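Local atomic coordinates of uncharacterized protein YycE (Bacillus subtilis, PDB entry 1TWU), a protein that is of unknown function but belongs to the vicinal oxygen chelate superfamily and is putatively related to glyoxalase and fosfomycin resistance proteins. Residues I26-C34 with I94-Y103; F41-V50 with L61-G69. All coordinates share one frame; numbering follows the deposited sequence.

In the fold
From the N terminus, strand 12-18 leads into helix 22-32, and residues 26-34 at its end meet residues 94-103 some sixty residues later, so contact 1 closes a long loop. Contact 2 falls within that loop: the chain passes through strand 37-44, turns into strand 47-53 and returns along strand 59-66, pairing 41-50 with 61-69. Contact 2 pairs the two central strands of the first sheet, whereas contact 1 ties helix 22-32 to helix 88-100. Their centres lie about 22 Å apart, yet they touch, with Tyr29 on Phe63 and Leu61, and Ile26 on Val50. Both also reach the second subunit.

Contact 1: I26-C34 with I94-Y103; sequences IRFYEEGLC and ITSKLKHMGY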
ATOM      1  N   ILE A  26      -2.423  11.204 -11.907  1.00 24.64           N
ATOM      2  CA  ILE A  26      -1.929  10.600 -13.139  1.00 26.09           C
ATOM      3  C   ILE A  26      -0.612  11.236 -13.595  1.00 26.97           C
ATOM      4  O   ILE A  26       0.307  10.537 -14.037  1.00 26.07           O
ATOM      5  CB  ILE A  26      -2.983  10.708 -14.262  1.00 26.09           C
ATOM      6  CG1 ILE A  26      -4.187   9.838 -13.905  1.00 25.69           C
ATOM      7  CG2 ILE A  26      -2.392  10.270 -15.590  1.00 27.45           C
ATOM      8  CD1 ILE A  26      -5.357   9.987 -14.846  1.00 24.99           C
ATOM      9  N   ARG A  27      -0.518  12.560 -13.485  1.00 26.16           N
ATOM     10  CA  ARG A  27       0.704  13.256 -13.869  1.00 26.33           C
ATOM     11  C   ARG A  27       1.891  12.797 -13.020  1.00 25.85           C
ATOM     12  O   ARG A  27       2.983  12.573 -13.538  1.00 25.97           O
ATOM     13  CB  ARG A  27       0.537  14.769 -13.727  1.00 24.67           C
ATOM     14  CG  ARG A  27       1.828  15.535 -13.997  1.00 24.38           C
ATOM     15  CD  ARG A  27       1.584  17.027 -14.039  1.00 25.46           C
ATOM     16  NE  ARG A  27       2.758  17.797 -14.454  1.00 24.40           N
ATOM     17  CZ  ARG A  27       3.708  18.235 -13.634  1.00 23.60           C
ATOM     18  NH1 ARG A  27       3.645  17.986 -12.335  1.00 22.93           N
ATOM     19  NH2 ARG A  27       4.714  18.950 -14.117  1.00 24.63           N
ATOM     20  N   PHE A  28       1.671  12.654 -11.718  1.00 25.22           N
ATOM     21  CA  PHE A  28       2.733  12.228 -10.811  1.00 24.11           C
ATOM     22  C   PHE A  28       3.172  10.791 -11.071  1.00 25.34           C
ATOM     23  O   PHE A  28       4.365  10.514 -11.249  1.00 23.98           O
ATOM     24  CB  PHE A  28       2.266  12.340  -9.354  1.00 24.06           C
ATOM     25  CG  PHE A  28       3.293  11.871  -8.343  1.00 23.14           C
ATOM     26  CD1 PHE A  28       4.322  12.714  -7.925  1.00 22.33           C
ATOM     27  CD2 PHE A  28       3.239  10.580  -7.822  1.00 21.35           C
ATOM     28  CE1 PHE A  28       5.282  12.278  -7.001  1.00 20.85           C
ATOM     29  CE2 PHE A  28       4.191  10.135  -6.904  1.00 21.00           C
ATOM     30  CZ  PHE A  28       5.215  10.986  -6.492  1.00 20.04           C
ATOM     31  N   TYR A  29       2.203   9.876 -11.087  1.00 24.72           N
ATOM     32  CA  TYR A  29       2.489   8.455 -11.274  1.00 25.82           C
ATOM     33  C   TYR A  29       2.823   7.996 -12.679  1.00 26.05           C
ATOM     34  O   TYR A  29       3.709   7.159 -12.864  1.00 26.26           O
ATOM     35  CB  TYR A  29       1.332   7.617 -10.716  1.00 22.78           C
ATOM     36  CG  TYR A  29       1.299   7.661  -9.217  1.00 22.82           C
ATOM     37  CD1 TYR A  29       2.170   6.881  -8.462  1.00 21.52           C
ATOM     38  CD2 TYR A  29       0.469   8.563  -8.545  1.00 22.91           C
ATOM     39  CE1 TYR A  29       2.222   7.002  -7.063  1.00 23.63           C
ATOM     40  CE2 TYR A  29       0.511   8.697  -7.148  1.00 21.98           C
ATOM     41  CZ  TYR A  29       1.390   7.916  -6.415  1.00 22.66           C
ATOM     42  OH  TYR A  29       1.455   8.062  -5.050  1.00 21.03           O
ATOM     43  N   GLU A  30       2.132   8.534 -13.671  1.00 26.57           N
ATOM     44  CA  GLU A  30       2.398   8.113 -15.027  1.00 28.81           C
ATOM     45  C   GLU A  30       3.495   8.953 -15.666  1.00 29.48           C
ATOM     46  O   GLU A  30       4.445   8.413 -16.230  1.00 29.37           O
ATOM     47  CB  GLU A  30       1.121   8.176 -15.855  1.00 29.38           C
ATOM     48  CG  GLU A  30       1.001   7.021 -16.814  1.00 32.55           C
ATOM     49  CD  GLU A  30      -0.258   7.078 -17.647  1.00 36.07           C
ATOM     50  OE1 GLU A  30      -1.330   7.424 -17.096  1.00 37.81           O
ATOM     51  OE2 GLU A  30      -0.175   6.758 -18.852  1.00 37.33           O
ATOM     52  N   GLU A  31       3.371  10.271 -15.573  1.00 30.16           N
ATOM     53  CA  GLU A  31       4.380  11.152 -16.144  1.00 31.79           C
ATOM     54  C   GLU A  31       5.610  11.250 -15.252  1.00 31.18           C
ATOM     55  O   GLU A  31       6.734  11.335 -15.742  1.00 33.55           O
ATOM     56  CB  GLU A  31       3.830  12.557 -16.349  1.00 33.56           C
ATOM     57  CG  GLU A  31       2.665  12.660 -17.301  1.00 38.83           C
ATOM     58  CD  GLU A  31       2.403  14.104 -17.708  1.00 43.53           C
ATOM     59  OE1 GLU A  31       1.232  14.438 -18.015  1.00 45.96           O
ATOM     60  OE2 GLU A  31       3.373  14.906 -17.731  1.00 44.97           O
ATOM     61  N   GLY A  32       5.396  11.246 -13.944  1.00 29.53           N
ATOM     62  CA  GLY A  32       6.508  11.360 -13.024  1.00 29.21           C
ATOM     63  C   GLY A  32       7.277  10.078 -12.820  1.00 30.36           C
ATOM     64  O   GLY A  32       8.445   9.983 -13.200  1.00 31.58           O
ATOM     65  N   LEU A  33       6.629   9.092 -12.210  1.00 30.61           N
ATOM     66  CA  LEU A  33       7.270   7.809 -11.949  1.00 31.43           C
ATOM     67  C   LEU A  33       7.377   6.939 -13.183  1.00 31.08           C
ATOM     68  O   LEU A  33       8.205   6.033 -13.236  1.00 31.62           O
ATOM     69  CB  LEU A  33       6.504   7.033 -10.883  1.00 31.16           C
ATOM     70  CG  LEU A  33       6.674   7.544  -9.461  1.00 33.67           C
ATOM     71  CD1 LEU A  33       5.914   6.635  -8.498  1.00 34.34           C
ATOM     72  CD2 LEU A  33       8.159   7.572  -9.124  1.00 33.21           C
ATOM     73  N   CYS A  34       6.537   7.214 -14.173  1.00 30.21           N
ATOM     74  CA  CYS A  34       6.523   6.421 -15.391  1.00 30.51           C
ATOM     75  C   CYS A  34       6.069   5.000 -15.092  1.00 29.15           C
ATOM     76  O   CYS A  34       6.659   4.024 -15.561  1.00 28.93           O
ATOM     77  CB  CYS A  34       7.903   6.410 -16.053  1.00 32.37           C
ATOM     78  SG  CYS A  34       8.309   7.967 -16.878  1.00 35.79           S
ATOM     79  N   ILE A  94      15.453   9.889 -10.768  1.00 29.55           N
ATOM     80  CA  ILE A  94      14.007   9.922 -10.609  1.00 29.69           C
ATOM     81  C   ILE A  94      13.553  11.027  -9.653  1.00 30.45           C
ATOM     82  O   ILE A  94      12.634  11.790  -9.971  1.00 30.23           O
ATOM     83  CB  ILE A  94      13.443   8.540 -10.148  1.00 28.99           C
ATOM     84  CG1 ILE A  94      11.912   8.594 -10.128  1.00 30.59           C
ATOM     85  CG2 ILE A  94      13.967   8.169  -8.767  1.00 26.36           C
ATOM     86  CD1 ILE A  94      11.295   9.047 -11.446  1.00 32.40           C
ATOM     87  N   THR A  95      14.202  11.131  -8.498  1.00 30.15           N
ATOM     88  CA  THR A  95      13.830  12.156  -7.530  1.00 31.37           C
ATOM     89  C   THR A  95      14.044  13.560  -8.101  1.00 32.01           C
ATOM     90  O   THR A  95      13.310  14.493  -7.772  1.00 32.79           O
ATOM     91  CB  THR A  95      14.639  12.015  -6.219  1.00 30.59           C
ATOM     92  OG1 THR A  95      16.037  12.073  -6.514  1.00 30.20           O
ATOM     93  CG2 THR A  95      14.315  10.695  -5.527  1.00 29.78           C
ATOM     94  N   SER A  96      15.047  13.700  -8.965  1.00 32.32           N
ATOM     95  CA  SER A  96      15.359  14.981  -9.584  1.00 31.42           C
ATOM     96  C   SER A  96      14.295  15.366 -10.600  1.00 30.53           C
ATOM     97  O   SER A  96      13.922  16.533 -10.718  1.00 29.83           O
ATOM     98  CB  SER A  96      16.715  14.913 -10.274  1.00 31.93           C
ATOM     99  OG  SER A  96      17.001  16.139 -10.913  1.00 36.85           O
ATOM    100  N   LYS A  97      13.814  14.376 -11.339  1.00 30.29           N
ATOM    101  CA  LYS A  97      12.779  14.595 -12.339  1.00 28.90           C
ATOM    102  C   LYS A  97      11.478  15.048 -11.667  1.00 28.34           C
ATOM    103  O   LYS A  97      10.793  15.945 -12.154  1.00 28.17           O
ATOM    104  CB  LYS A  97      12.540  13.298 -13.122  1.00 27.82           C
ATOM    105  CG  LYS A  97      11.402  13.380 -14.131  1.00 28.81           C
ATOM    106  CD  LYS A  97      11.158  12.040 -14.805  1.00 28.30           C
ATOM    107  CE  LYS A  97       9.970  12.112 -15.749  1.00 29.40           C
ATOM    108  NZ  LYS A  97       9.691  10.809 -16.418  1.00 31.53           N
ATOM    109  N   LEU A  98      11.146  14.422 -10.540  1.00 27.92           N
ATOM    110  CA  LEU A  98       9.928  14.752  -9.804  1.00 27.01           C
ATOM    111  C   LEU A  98       9.967  16.163  -9.219  1.00 26.97           C
ATOM    112  O   LEU A  98       8.965  16.876  -9.240  1.00 27.44           O
ATOM    113  CB  LEU A  98       9.689  13.722  -8.688  1.00 24.91           C
ATOM    114  CG  LEU A  98       9.397  12.285  -9.154  1.00 23.34           C
ATOM    115  CD1 LEU A  98       9.277  11.383  -7.942  1.00 20.13           C
ATOM    116  CD2 LEU A  98       8.127  12.238  -9.993  1.00 20.87           C
ATOM    117  N   LYS A  99      11.121  16.567  -8.695  1.00 26.58           N
ATOM    118  CA  LYS A  99      11.258  17.904  -8.123  1.00 26.35           C
ATOM    119  C   LYS A  99      11.195  18.960  -9.230  1.00 27.64           C
ATOM    120  O   LYS A  99      10.638  20.043  -9.038  1.00 28.37           O
ATOM    121  CB  LYS A  99      12.580  18.025  -7.349  1.00 25.25           C
ATOM    122  CG  LYS A  99      12.705  17.039  -6.193  1.00 24.54           C
ATOM    123  CD  LYS A  99      13.979  17.243  -5.404  1.00 23.19           C
ATOM    124  CE  LYS A  99      13.938  18.536  -4.623  1.00 25.25           C
ATOM    125  NZ  LYS A  99      15.116  18.678  -3.715  1.00 24.34           N
ATOM    126  N   HIS A 100      11.758  18.640 -10.392  1.00 29.51           N
ATOM    127  CA  HIS A 100      11.739  19.567 -11.514  1.00 31.60           C
ATOM    128  C   HIS A 100      10.346  19.653 -12.122  1.00 31.00           C
ATOM    129  O   HIS A 100      10.020  20.622 -12.819  1.00 30.34           O
ATOM    130  CB  HIS A 100      12.772  19.152 -12.561  1.00 37.65           C
ATOM    131  CG  HIS A 100      14.187  19.340 -12.102  1.00 46.01           C
ATOM    132  ND1 HIS A 100      15.272  19.211 -12.943  1.00 49.41           N
ATOM    133  CD2 HIS A 100      14.693  19.655 -10.884  1.00 48.94           C
ATOM    134  CE1 HIS A 100      16.383  19.439 -12.265  1.00 51.03           C
ATOM    135  NE2 HIS A 100      16.060  19.711 -11.012  1.00 50.49           N
ATOM    136  N   MET A 101       9.524  18.640 -11.851  1.00 29.49           N
ATOM    137  CA  MET A 101       8.146  18.628 -12.330  1.00 27.24           C
ATOM    138  C   MET A 101       7.294  19.441 -11.351  1.00 27.32           C
ATOM    139  O   MET A 101       6.143  19.757 -11.638  1.00 27.32           O
ATOM    140  CB  MET A 101       7.611  17.192 -12.444  1.00 25.79           C
ATOM    141  CG  MET A 101       8.094  16.451 -13.690  1.00 22.22           C
ATOM    142  SD  MET A 101       7.514  14.767 -13.761  1.00 16.32           S
ATOM    143  CE  MET A 101       5.919  15.031 -14.362  1.00 18.70           C
ATOM    144  N   GLY A 102       7.867  19.776 -10.196  1.00 27.16           N
ATOM    145  CA  GLY A 102       7.147  20.576  -9.217  1.00 27.47           C
ATOM    146  C   GLY A 102       6.817  19.934  -7.878  1.00 28.60           C
ATOM    147  O   GLY A 102       6.264  20.597  -7.000  1.00 29.21           O
ATOM    148  N   TYR A 103       7.158  18.661  -7.704  1.00 27.32           N
ATOM    149  CA  TYR A 103       6.863  17.965  -6.458  1.00 26.56           C
ATOM    150  C   TYR A 103       7.897  18.241  -5.369  1.00 27.05           C
ATOM    151  O   TYR A 103       9.091  18.281  -5.632  1.00 26.85           O
ATOM    152  CB  TYR A 103       6.719  16.468  -6.742  1.00 25.84           C
ATOM    153  CG  TYR A 103       5.642  16.211  -7.778  1.00 25.06           C
ATOM    154  CD1 TYR A 103       4.297  16.453  -7.480  1.00 24.33           C
ATOM    155  CD2 TYR A 103       5.972  15.819  -9.080  1.00 23.10           C
ATOM    156  CE1 TYR A 103       3.306  16.321  -8.449  1.00 24.87           C
ATOM    157  CE2 TYR A 103       4.989  15.683 -10.062  1.00 24.56           C
ATOM    158  CZ  TYR A 103       3.656  15.942  -9.738  1.00 25.94           C
ATOM    159  OH  TYR A 103       2.674  15.857 -10.700  1.00 24.33           O
TER
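Phe28 drives the edge of its ring into one face of Tyr103, with CD1 over the centre of the tyrosine ring. This is a T-shaped stack, centroids 4.8 Å apart and planes at 87°. At the edge of the Arg27 guanidinium, Met101 C lies in the plane of the group and Tyr103 OH somewhat out of it, while Met101 CE covers one face, 4.0 Å above the plane.

Arg27 grips Met101 O end-on with both terminal nitrogens. NH2 is 3.0 Å from Met101 O, in the carbonyl plane and on a lone pair; NH1 reaches the same oxygen from above that plane. NH1 also donates to Tyr103 OH at 2.9 Å. The three bonds fix the rotation of the group, and the extended side chain (chi1 175°) is what carries it across to the end of the other helix, where Gly102 forms a Schellman motif.

At Gly32 the side chains of Leu98 and Met101 rest directly on bare backbone: Leu98 CD2 lies 3.5 Å from Gly32 CA, with Met101 SD against the same atom. Leu33 CD2 touches both Ile94 CG1 and Leu98 CD1. On the other side of this apolar patch Lys97, fully extended, brings NZ to Glu31 O at 3.1 Å, nearly along the C=O axis, and to 3.2 Å from Cys34 SG.

The axes of 26-32 and 94-100 approach to 10.8 Å at 139°, and the contact joins helix 22-32 to helix 88-100 in this VOC-family protein. Phe28 and Leu33 continue onto strand 127-131, Tyr103 rests on Ile120 of strand 117-121, and Leu33 O bonds to Ser7 of the second subunit.

Contact 2: F41-V50 with L61-G69; sequences FSQHNGYDGV and LEFTQYEGG
Val50, Gly46 and Tyr66 bury the most surface where strands 47-50 and 61-66 pair as an antiparallel beta hairpin, part of the N-terminal sheet of this VOC protein. Val50 forms a hydrogen-bonded pair with Phe63: Val50 N gives to Phe63 O and Phe63 N gives to Val50 O, both at 3.0 Å. Its CG1 packs on Phe63 CB, on the face that Leu22 of helix 22-32 covers. Asp48 and Gln65 make the next such pair, two residues along.

Gly46 belongs to the type I' turn from His44 to Tyr47, which joins strand 47-53 to strand 37-44. Its carbonyl extends the pairing past the strand: Glu67 N reaches Gly46 O at 2.7 Å, nearly straight. Tyr66 CD1 lies against the same Gly46 O, and Asn45 O sits at the edge of the tyrosine ring.

Tyr66 and Tyr47 form a non-hydrogen-bonded pair on the face shared with Thr64. With CG of Tyr66 opposite its backbone N (chi1 -172°), the ring presents its edge to the face of Tyr47. CD1 of Tyr66 sits over the centre of the Tyr47 ring, the planes inclined at 57° and the centroids 4.9 Å apart. Next to the tyrosines, Asn45 and Tyr47 meet Asn110 of the second subunit.

Farther along the same face Glu62 OE1 is in a salt bridge with Arg14, while Glu62 OE2 meets the ring edge of Phe41, 3.3 Å from its CE2.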
ATOM      1  N   PHE A  41     -11.104   3.131 -15.783  1.00 26.17           N
ATOM      2  CA  PHE A  41     -12.542   3.009 -15.952  1.00 27.46           C
ATOM      3  C   PHE A  41     -13.189   4.371 -15.748  1.00 29.17           C
ATOM      4  O   PHE A  41     -12.797   5.146 -14.864  1.00 28.63           O
ATOM      5  CB  PHE A  41     -13.115   1.966 -14.981  1.00 26.34           C
ATOM      6  CG  PHE A  41     -12.981   2.330 -13.527  1.00 25.94           C
ATOM      7  CD1 PHE A  41     -13.986   3.042 -12.878  1.00 25.18           C
ATOM      8  CD2 PHE A  41     -11.865   1.925 -12.793  1.00 26.77           C
ATOM      9  CE1 PHE A  41     -13.886   3.342 -11.515  1.00 25.46           C
ATOM     10  CE2 PHE A  41     -11.754   2.219 -11.429  1.00 25.35           C
ATOM     11  CZ  PHE A  41     -12.770   2.929 -10.790  1.00 25.23           C
ATOM     12  N   SER A  42     -14.168   4.666 -16.590  1.00 29.53           N
ATOM     13  CA  SER A  42     -14.864   5.930 -16.522  1.00 31.53           C
ATOM     14  C   SER A  42     -16.314   5.683 -16.150  1.00 32.68           C
ATOM     15  O   SER A  42     -16.943   4.753 -16.658  1.00 33.18           O
ATOM     16  CB  SER A  42     -14.784   6.627 -17.879  1.00 32.93           C
ATOM     17  OG  SER A  42     -15.282   7.949 -17.809  1.00 38.86           O
ATOM     18  N   GLN A  43     -16.829   6.513 -15.250  1.00 33.35           N
ATOM     19  CA  GLN A  43     -18.212   6.430 -14.797  1.00 34.28           C
ATOM     20  C   GLN A  43     -18.743   5.050 -14.444  1.00 34.00           C
ATOM     21  O   GLN A  43     -19.633   4.530 -15.123  1.00 33.20           O
ATOM     22  CB  GLN A  43     -19.138   7.047 -15.841  1.00 35.32           C
ATOM     23  CG  GLN A  43     -18.970   8.539 -16.010  1.00 40.50           C
ATOM     24  CD  GLN A  43     -19.712   9.057 -17.225  1.00 43.82           C
ATOM     25  OE1 GLN A  43     -19.357   8.744 -18.365  1.00 43.58           O
ATOM     26  NE2 GLN A  43     -20.759   9.848 -16.989  1.00 46.67           N
ATOM     27  N   HIS A  44     -18.196   4.443 -13.398  1.00 33.68           N
ATOM     28  CA  HIS A  44     -18.701   3.152 -12.955  1.00 33.88           C
ATOM     29  C   HIS A  44     -19.196   3.361 -11.529  1.00 33.54           C
ATOM     30  O   HIS A  44     -18.401   3.511 -10.606  1.00 33.80           O
ATOM     31  CB  HIS A  44     -17.625   2.058 -12.995  1.00 32.84           C
ATOM     32  CG  HIS A  44     -18.133   0.713 -12.570  1.00 34.79           C
ATOM     33  ND1 HIS A  44     -19.218   0.106 -13.168  1.00 35.70           N
ATOM     34  CD2 HIS A  44     -17.753  -0.110 -11.564  1.00 36.97           C
ATOM     35  CE1 HIS A  44     -19.486  -1.028 -12.546  1.00 35.78           C
ATOM     36  NE2 HIS A  44     -18.613  -1.183 -11.568  1.00 37.03           N
ATOM     37  N   ASN A  45     -20.515   3.380 -11.365  1.00 34.19           N
ATOM     38  CA  ASN A  45     -21.136   3.604 -10.065  1.00 35.16           C
ATOM     39  C   ASN A  45     -20.751   4.988  -9.544  1.00 34.61           C
ATOM     40  O   ASN A  45     -20.607   5.197  -8.335  1.00 35.57           O
ATOM     41  CB  ASN A  45     -20.720   2.524  -9.053  1.00 37.15           C
ATOM     42  CG  ASN A  45     -21.221   1.137  -9.437  1.00 40.89           C
ATOM     43  OD1 ASN A  45     -22.319   0.989  -9.980  1.00 41.41           O
ATOM     44  ND2 ASN A  45     -20.424   0.112  -9.140  1.00 42.67           N
ATOM     45  N   GLY A  46     -20.584   5.928 -10.471  1.00 33.82           N
ATOM     46  CA  GLY A  46     -20.231   7.287 -10.102  1.00 33.94           C
ATOM     47  C   GLY A  46     -18.750   7.508  -9.863  1.00 34.46           C
ATOM     48  O   GLY A  46     -18.329   8.599  -9.462  1.00 35.62           O
ATOM     49  N   TYR A  47     -17.955   6.475 -10.115  1.00 32.61           N
ATOM     50  CA  TYR A  47     -16.514   6.555  -9.921  1.00 31.23           C
ATOM     51  C   TYR A  47     -15.711   6.502 -11.214  1.00 30.28           C
ATOM     52  O   TYR A  47     -16.135   5.938 -12.223  1.00 28.26           O
ATOM     53  CB  TYR A  47     -16.032   5.406  -9.039  1.00 32.20           C
ATOM     54  CG  TYR A  47     -16.367   5.502  -7.570  1.00 33.99           C
ATOM     55  CD1 TYR A  47     -15.562   6.232  -6.695  1.00 34.74           C
ATOM     56  CD2 TYR A  47     -17.433   4.781  -7.038  1.00 34.59           C
ATOM     57  CE1 TYR A  47     -15.801   6.228  -5.320  1.00 36.46           C
ATOM     58  CE2 TYR A  47     -17.684   4.771  -5.670  1.00 37.26           C
ATOM     59  CZ  TYR A  47     -16.863   5.490  -4.815  1.00 37.98           C
ATOM     60  OH  TYR A  47     -17.093   5.437  -3.457  1.00 41.03           O
ATOM     61  N   ASP A  48     -14.533   7.101 -11.146  1.00 29.60           N
ATOM     62  CA  ASP A  48     -13.579   7.118 -12.238  1.00 29.75           C
ATOM     63  C   ASP A  48     -12.313   6.610 -11.566  1.00 28.53           C
ATOM     64  O   ASP A  48     -12.108   6.856 -10.379  1.00 28.51           O
ATOM     65  CB  ASP A  48     -13.372   8.540 -12.751  1.00 32.32           C
ATOM     66  CG  ASP A  48     -14.407   8.942 -13.784  1.00 34.95           C
ATOM     67  OD1 ASP A  48     -15.594   8.575 -13.637  1.00 36.65           O
ATOM     68  OD2 ASP A  48     -14.030   9.639 -14.746  1.00 38.58           O
ATOM     69  N   GLY A  49     -11.476   5.888 -12.302  1.00 26.56           N
ATOM     70  CA  GLY A  49     -10.261   5.378 -11.695  1.00 24.95           C
ATOM     71  C   GLY A  49      -9.205   4.956 -12.685  1.00 24.45           C
ATOM     72  O   GLY A  49      -9.469   4.821 -13.880  1.00 24.50           O
ATOM     73  N   VAL A  50      -7.999   4.742 -12.177  1.00 24.07           N
ATOM     74  CA  VAL A  50      -6.879   4.344 -13.011  1.00 23.17           C
ATOM     75  C   VAL A  50      -5.985   3.402 -12.212  1.00 23.85           C
ATOM     76  O   VAL A  50      -5.847   3.545 -11.001  1.00 24.25           O
ATOM     77  CB  VAL A  50      -6.081   5.593 -13.475  1.00 24.24           C
ATOM     78  CG1 VAL A  50      -5.443   6.286 -12.278  1.00 22.12           C
ATOM     79  CG2 VAL A  50      -5.043   5.197 -14.500  1.00 25.25           C
ATOM     80  N   LEU A  61      -1.263  -0.302  -8.124  1.00 23.96           N
ATOM     81  CA  LEU A  61      -1.948   0.750  -7.392  1.00 23.09           C
ATOM     82  C   LEU A  61      -3.218   1.101  -8.147  1.00 23.55           C
ATOM     83  O   LEU A  61      -3.284   0.934  -9.366  1.00 24.16           O
ATOM     84  CB  LEU A  61      -1.079   2.012  -7.324  1.00 21.63           C
ATOM     85  CG  LEU A  61       0.306   1.987  -6.675  1.00 23.03           C
ATOM     86  CD1 LEU A  61       0.961   3.363  -6.799  1.00 21.64           C
ATOM     87  CD2 LEU A  61       0.169   1.595  -5.213  1.00 23.10           C
ATOM     88  N   GLU A  62      -4.230   1.561  -7.421  1.00 22.08           N
ATOM     89  CA  GLU A  62      -5.463   2.025  -8.042  1.00 22.42           C
ATOM     90  C   GLU A  62      -5.858   3.330  -7.363  1.00 21.84           C
ATOM     91  O   GLU A  62      -5.777   3.460  -6.144  1.00 21.76           O
ATOM     92  CB  GLU A  62      -6.620   1.034  -7.897  1.00 23.32           C
ATOM     93  CG  GLU A  62      -7.917   1.644  -8.429  1.00 25.63           C
ATOM     94  CD  GLU A  62      -9.159   0.821  -8.147  1.00 27.59           C
ATOM     95  OE1 GLU A  62      -9.224   0.173  -7.081  1.00 28.64           O
ATOM     96  OE2 GLU A  62     -10.084   0.845  -8.988  1.00 28.75           O
ATOM     97  N   PHE A  63      -6.264   4.310  -8.157  1.00 22.37           N
ATOM     98  CA  PHE A  63      -6.702   5.592  -7.613  1.00 23.80           C
ATOM     99  C   PHE A  63      -8.104   5.842  -8.141  1.00 25.09           C
ATOM    100  O   PHE A  63      -8.369   5.688  -9.340  1.00 25.07           O
ATOM    101  CB  PHE A  63      -5.754   6.718  -8.039  1.00 23.59           C
ATOM    102  CG  PHE A  63      -4.423   6.680  -7.335  1.00 24.41           C
ATOM    103  CD1 PHE A  63      -4.265   7.278  -6.085  1.00 24.01           C
ATOM    104  CD2 PHE A  63      -3.337   6.019  -7.908  1.00 23.33           C
ATOM    105  CE1 PHE A  63      -3.046   7.220  -5.414  1.00 24.22           C
ATOM    106  CE2 PHE A  63      -2.108   5.953  -7.245  1.00 23.60           C
ATOM    107  CZ  PHE A  63      -1.961   6.554  -5.996  1.00 24.31           C
ATOM    108  N   THR A  64      -9.005   6.202  -7.234  1.00 26.15           N
ATOM    109  CA  THR A  64     -10.389   6.457  -7.594  1.00 28.04           C
ATOM    110  C   THR A  64     -10.883   7.826  -7.127  1.00 29.22           C
ATOM    111  O   THR A  64     -10.442   8.350  -6.102  1.00 28.38           O
ATOM    112  CB  THR A  64     -11.312   5.361  -7.010  1.00 28.11           C
ATOM    113  OG1 THR A  64     -11.139   5.286  -5.586  1.00 28.08           O
ATOM    114  CG2 THR A  64     -10.979   4.010  -7.628  1.00 27.92           C
ATOM    115  N   GLN A  65     -11.803   8.392  -7.903  1.00 31.09           N
ATOM    116  CA  GLN A  65     -12.401   9.686  -7.606  1.00 32.68           C
ATOM    117  C   GLN A  65     -13.907   9.580  -7.807  1.00 33.62           C
ATOM    118  O   GLN A  65     -14.366   9.084  -8.835  1.00 33.31           O
ATOM    119  CB  GLN A  65     -11.816  10.748  -8.538  1.00 32.40           C
ATOM    120  CG  GLN A  65     -12.381  12.139  -8.345  1.00 32.45           C
ATOM    121  CD  GLN A  65     -11.643  13.173  -9.168  1.00 33.55           C
ATOM    122  OE1 GLN A  65     -12.149  14.266  -9.412  1.00 38.12           O
ATOM    123  NE2 GLN A  65     -10.438  12.838  -9.592  1.00 33.71           N
ATOM    124  N   TYR A  66     -14.676  10.040  -6.825  1.00 35.70           N
ATOM    125  CA  TYR A  66     -16.129   9.983  -6.925  1.00 37.81           C
ATOM    126  C   TYR A  66     -16.710  11.228  -7.595  1.00 39.17           C
ATOM    127  O   TYR A  66     -16.278  12.346  -7.322  1.00 39.16           O
ATOM    128  CB  TYR A  66     -16.744   9.801  -5.543  1.00 39.07           C
ATOM    129  CG  TYR A  66     -18.229   9.538  -5.590  1.00 42.37           C
ATOM    130  CD1 TYR A  66     -18.743   8.441  -6.282  1.00 42.79           C
ATOM    131  CD2 TYR A  66     -19.126  10.403  -4.966  1.00 43.62           C
ATOM    132  CE1 TYR A  66     -20.116   8.214  -6.355  1.00 44.60           C
ATOM    133  CE2 TYR A  66     -20.499  10.187  -5.032  1.00 44.92           C
ATOM    134  CZ  TYR A  66     -20.991   9.095  -5.728  1.00 45.23           C
ATOM    135  OH  TYR A  66     -22.356   8.903  -5.807  1.00 47.25           O
ATOM    136  N   GLU A  67     -17.685  11.020  -8.477  1.00 40.97           N
ATOM    137  CA  GLU A  67     -18.324  12.110  -9.207  1.00 43.23           C
ATOM    138  C   GLU A  67     -18.868  13.183  -8.277  1.00 45.15           C
ATOM    139  O   GLU A  67     -18.762  14.377  -8.562  1.00 46.52           O
ATOM    140  CB  GLU A  67     -19.469  11.581 -10.071  1.00 43.96           C
ATOM    141  CG  GLU A  67     -20.518  10.792  -9.296  1.00 47.94           C
ATOM    142  CD  GLU A  67     -21.857  10.691 -10.029  1.00 51.55           C
ATOM    143  OE1 GLU A  67     -21.861  10.685 -11.282  1.00 52.78           O
ATOM    144  OE2 GLU A  67     -22.906  10.604  -9.348  1.00 52.18           O
ATOM    145  N   GLY A  68     -19.458  12.753  -7.167  1.00 45.49           N
ATOM    146  CA  GLY A  68     -20.006  13.699  -6.214  1.00 46.52           C
ATOM    147  C   GLY A  68     -18.974  14.158  -5.199  1.00 46.88           C
ATOM    148  O   GLY A  68     -19.246  14.204  -4.000  1.00 48.23           O
ATOM    149  N   GLY A  69     -17.783  14.495  -5.680  1.00 46.27           N
ATOM    150  CA  GLY A  69     -16.736  14.950  -4.785  1.00 45.02           C
ATOM    151  C   GLY A  69     -16.117  13.820  -3.988  1.00 43.72           C
ATOM    152  O   GLY A  69     -16.817  12.974  -3.429  1.00 43.12           O
TER